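Local coordinates for DsbA family protein (Salmonella typhimurium, PDB 7JVE), which acts as a trimeric thioredoxin-like enzyme of the DsbA subfamily, with both thiol oxidase and disulfide isomerase activities, at residues Ala134-Glu139 with Ala186-Ala191; Leu151-Ala156 with Tyr173-His178. All blocks are in the same frame, centred on the assembly; numbering follows the deposited sequence.

In the fold
Interactions 1 and 2 lie in the helical part that accompanies the thioredoxin-type sheet, on the same side of the chain's centre, their centres about 12 Å apart. In sequence, interaction 2 is nested inside the loop that interaction 1 closes. V137 joins them: its CG1 lies 3.5 Å from W153 CZ2 and 3.6 Å from A176 CB, while its other methyl faces the 186-191 helix. A second bridge is K189 CG, 3.4 Å from Y173 CE1. Y92, two residues before C94 of the C94-C97 disulfide, touches A134 and W153, linking both contacts to the redox-active centre. A magnesium ion lies about 8 Å from the W153 side chain and about 10 Å from that of V137.

Interaction 1: residues Ala134-Glu139 with Ala186-Ala191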
# COMPACT_ATOMS: atom_id res chain seq x y z
N ALA A 134 16.82 20.64 17.80
CA ALA A 134 17.62 19.45 18.08
C ALA A 134 18.99 19.56 17.44
O ALA A 134 19.98 19.09 18.01
CB ALA A 134 16.90 18.18 17.61
N ALA A 135 19.08 20.21 16.28
CA ALA A 135 20.37 20.43 15.65
C ALA A 135 21.22 21.43 16.44
O ALA A 135 22.44 21.27 16.53
CB ALA A 135 20.18 20.87 14.19
N ARG A 136 20.60 22.47 17.03
CA ARG A 136 21.36 23.41 17.87
C ARG A 136 22.01 22.70 19.05
O ARG A 136 23.20 22.90 19.33
CB ARG A 136 20.47 24.54 18.39
CG ARG A 136 20.06 25.59 17.39
CD ARG A 136 19.27 26.71 18.10
NE ARG A 136 18.70 27.62 17.12
CZ ARG A 136 19.41 28.52 16.44
NH1 ARG A 136 20.72 28.62 16.64
NH2 ARG A 136 18.83 29.29 15.55
N VAL A 137 21.23 21.89 19.78
CA VAL A 137 21.76 21.15 20.92
C VAL A 137 22.87 20.22 20.47
O VAL A 137 23.97 20.22 21.03
CB VAL A 137 20.65 20.36 21.63
CG1 VAL A 137 21.24 19.62 22.84
CG2 VAL A 137 19.51 21.28 22.03
N GLY A 138 22.60 19.43 19.43
CA GLY A 138 23.59 18.48 18.94
C GLY A 138 24.89 19.16 18.54
O GLY A 138 25.98 18.67 18.83
N GLU A 139 24.79 20.32 17.90
CA GLU A 139 26.01 21.01 17.52
C GLU A 139 26.80 21.47 18.75
O GLU A 139 28.02 21.36 18.76
CB GLU A 139 25.68 22.18 16.63
CG GLU A 139 26.91 22.91 16.23
CD GLU A 139 26.64 23.95 15.20
OE1 GLU A 139 26.87 23.65 14.01
OE2 GLU A 139 26.16 25.05 15.59
N ALA A 186 20.86 28.13 27.99
CA ALA A 186 20.26 29.45 27.85
C ALA A 186 20.60 30.06 26.50
O ALA A 186 19.77 30.74 25.90
CB ALA A 186 20.72 30.37 29.00
N ALA A 187 21.82 29.82 26.01
CA ALA A 187 22.19 30.40 24.72
C ALA A 187 21.40 29.75 23.59
O ALA A 187 21.02 30.42 22.63
CB ALA A 187 23.70 30.26 24.48
N VAL A 188 21.12 28.45 23.71
CA VAL A 188 20.33 27.78 22.68
C VAL A 188 18.89 28.28 22.70
O VAL A 188 18.27 28.48 21.65
CB VAL A 188 20.38 26.25 22.86
CG1 VAL A 188 19.31 25.60 22.01
CG2 VAL A 188 21.76 25.73 22.50
N LYS A 189 18.35 28.49 23.90
CA LYS A 189 16.98 28.98 23.96
C LYS A 189 16.86 30.35 23.31
O LYS A 189 15.93 30.61 22.55
CB LYS A 189 16.51 29.03 25.42
CG LYS A 189 16.30 27.67 26.04
CD LYS A 189 15.71 27.79 27.44
CE LYS A 189 15.44 26.40 28.02
NZ LYS A 189 15.36 26.39 29.51
N GLU A 190 17.82 31.24 23.61
CA GLU A 190 17.76 32.59 23.05
C GLU A 190 17.89 32.58 21.53
O GLU A 190 17.20 33.34 20.84
CB GLU A 190 18.83 33.48 23.70
CG GLU A 190 18.99 34.80 22.99
CD GLU A 190 19.51 35.91 23.89
OE1 GLU A 190 19.02 36.00 25.05
OE2 GLU A 190 20.37 36.71 23.45
N ALA A 191 18.76 31.72 20.98
CA ALA A 191 18.88 31.63 19.53
C ALA A 191 17.59 31.11 18.90
O ALA A 191 17.11 31.65 17.90
CB ALA A 191 20.06 30.73 19.17
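R136 and V188 form the centre of this antiparallel helix pair, their CA atoms being the nearest across the two segments at 6.6 Å. The segment axes approach to 10.2 Å with an angle of 149° between their directions. Going along 134-139, R136 takes the largest share of the contact, 81 of the 204 Å² buried. Its CB meets V188 CG1 at 3.9 Å, and the extended chain from CG to NE then slides past the valine in the opposite direction, its CD staying close to the same methyl. The guanidinium ends with one face against A191, whose CB sits 3.3 Å above its plane, offset toward the rim and 3.4 Å from NH1. The polar grip comes from just past 186-191: NE bonds to OE1 of Q192 and NH2 to the carbonyl O of A196, and these two bonds restrain the plane that A191 packs against. One residue on, V137 CG2 makes a looser apolar contact with V188 CG1 at 4.3 Å. V188 CG1 stands anti to the V188 backbone N (chi1 167°), which directs it at R136 and V137. V188 also touches L133 and Q140 of helix 128-145, about two turns apart. Helix 182-193 thus lies against one flank of helix 128-145, while V137 also packs on V172 and A176 of helix 169-176 and on W153 of helix 147-159.

Interaction 2: residues Leu151-Ala156 with Tyr173-His178; sequences LDWHNA and YTLAQH
W153 and L175 build the main apolar contact between helices 147-159 and 169-176, two members of the helical region that DsbA-type enzymes carry inserted in their thioredoxin fold. The six-membered end of the indole does the touching: CZ3 is 3.6 Å from L175 CD2 and equally near its CG, and the indole and the leucine chain meet at a slant. The same ring end reaches A176, with CH2 4.0 Å from its CB and CZ3 3.7 Å from its CA, so it also packs on the backbone of helix 169-176. Three residues, about one turn, further along helix 147-159, A156 completes the set, its CB lying 3.8 Å from L175 CD2.

The indole CG is roughly anti to the backbone N (chi1 153°), carrying the large ring across to a helix whose nearest CA, that of A176, is still 8.2 Å from the CA of W153. In the second shell, Y179 meets the indole edge-to-face and also touches A156, while V137 of helix 128-145 packs on both W153 and A176. Y92 adds a further contact to the indole. L175 CD2 is shared between both partners, standing 3.6 Å from the carbonyl carbon C of A156 as well as against the indole.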
# COMPACT_ATOMS: atom_id res chain seq x y z
N LEU A 151 26.96 11.31 19.72
CA LEU A 151 26.23 10.09 19.39
C LEU A 151 25.34 9.64 20.56
O LEU A 151 24.22 9.18 20.34
CB LEU A 151 27.20 9.00 18.95
CG LEU A 151 26.70 7.61 18.50
CD1 LEU A 151 25.57 7.68 17.47
CD2 LEU A 151 27.86 6.79 17.97
N ASP A 152 25.82 9.81 21.82
CA ASP A 152 24.95 9.55 22.98
C ASP A 152 23.72 10.45 22.96
O ASP A 152 22.61 10.00 23.24
CB ASP A 152 25.65 9.76 24.34
CG ASP A 152 26.82 8.84 24.54
OD1 ASP A 152 27.84 9.29 25.11
OD2 ASP A 152 26.74 7.68 24.09
N TRP A 153 23.92 11.74 22.70
CA TRP A 153 22.79 12.65 22.64
C TRP A 153 21.82 12.23 21.54
O TRP A 153 20.60 12.18 21.74
CB TRP A 153 23.30 14.08 22.41
CG TRP A 153 22.32 14.94 21.73
CD1 TRP A 153 22.30 15.27 20.40
CD2 TRP A 153 21.17 15.57 22.31
NE1 TRP A 153 21.23 16.09 20.13
CE2 TRP A 153 20.51 16.29 21.28
CE3 TRP A 153 20.64 15.61 23.61
CZ2 TRP A 153 19.35 17.04 21.51
CZ3 TRP A 153 19.48 16.36 23.84
CH2 TRP A 153 18.85 17.07 22.79
N HIS A 154 22.35 11.93 20.36
CA HIS A 154 21.55 11.52 19.22
C HIS A 154 20.70 10.30 19.56
O HIS A 154 19.48 10.30 19.36
CB HIS A 154 22.51 11.28 18.05
CG HIS A 154 21.94 10.51 16.90
ND1 HIS A 154 21.50 11.13 15.75
CD2 HIS A 154 21.80 9.18 16.70
CE1 HIS A 154 21.09 10.21 14.90
NE2 HIS A 154 21.26 9.02 15.45
N ASN A 155 21.33 9.25 20.09
CA ASN A 155 20.57 8.06 20.46
C ASN A 155 19.56 8.37 21.57
O ASN A 155 18.46 7.81 21.58
CB ASN A 155 21.51 6.96 20.91
CG ASN A 155 22.35 6.43 19.77
OD1 ASN A 155 21.89 6.38 18.64
ND2 ASN A 155 23.59 6.04 20.06
N ALA A 156 19.93 9.24 22.51
CA ALA A 156 19.02 9.52 23.61
C ALA A 156 17.77 10.23 23.11
O ALA A 156 16.67 10.00 23.62
CB ALA A 156 19.72 10.36 24.68
N TYR A 173 14.38 20.33 24.96
CA TYR A 173 14.99 21.07 26.05
C TYR A 173 15.12 20.22 27.30
O TYR A 173 16.13 20.30 28.02
CB TYR A 173 14.18 22.31 26.40
CG TYR A 173 14.24 23.44 25.41
CD1 TYR A 173 15.44 23.93 24.96
CD2 TYR A 173 13.07 24.04 24.97
CE1 TYR A 173 15.48 24.96 24.07
CE2 TYR A 173 13.09 25.07 24.09
CZ TYR A 173 14.30 25.54 23.65
OH TYR A 173 14.31 26.58 22.76
N THR A 174 14.09 19.41 27.59
CA THR A 174 14.10 18.63 28.81
C THR A 174 15.23 17.62 28.80
O THR A 174 15.95 17.46 29.79
CB THR A 174 12.75 17.92 29.00
OG1 THR A 174 11.73 18.89 29.24
CG2 THR A 174 12.80 16.97 30.20
N LEU A 175 15.42 16.93 27.68
CA LEU A 175 16.59 16.07 27.56
C LEU A 175 17.87 16.91 27.54
O LEU A 175 18.86 16.56 28.19
CB LEU A 175 16.49 15.20 26.31
CG LEU A 175 17.62 14.17 26.08
CD1 LEU A 175 17.70 13.12 27.20
CD2 LEU A 175 17.51 13.48 24.72
N ALA A 176 17.85 18.06 26.83
CA ALA A 176 19.09 18.79 26.60
C ALA A 176 19.70 19.35 27.88
O ALA A 176 20.91 19.54 27.96
CB ALA A 176 18.87 19.92 25.59
N GLN A 177 18.88 19.62 28.90
CA GLN A 177 19.45 20.14 30.14
C GLN A 177 20.49 19.19 30.74
O GLN A 177 21.33 19.64 31.52
CB GLN A 177 18.35 20.43 31.17
CG GLN A 177 17.62 19.19 31.66
CD GLN A 177 16.36 19.54 32.44
OE1 GLN A 177 16.26 20.61 33.03
NE2 GLN A 177 15.39 18.63 32.44
N HIS A 178 20.47 17.91 30.38
CA HIS A 178 21.45 16.95 30.87
C HIS A 178 22.73 16.90 30.03
O HIS A 178 23.69 16.26 30.45
CB HIS A 178 20.82 15.55 30.95
CG HIS A 178 19.59 15.51 31.80
ND1 HIS A 178 19.63 15.76 33.16
CD2 HIS A 178 18.29 15.33 31.49
CE1 HIS A 178 18.40 15.70 33.65
NE2 HIS A 178 17.57 15.44 32.66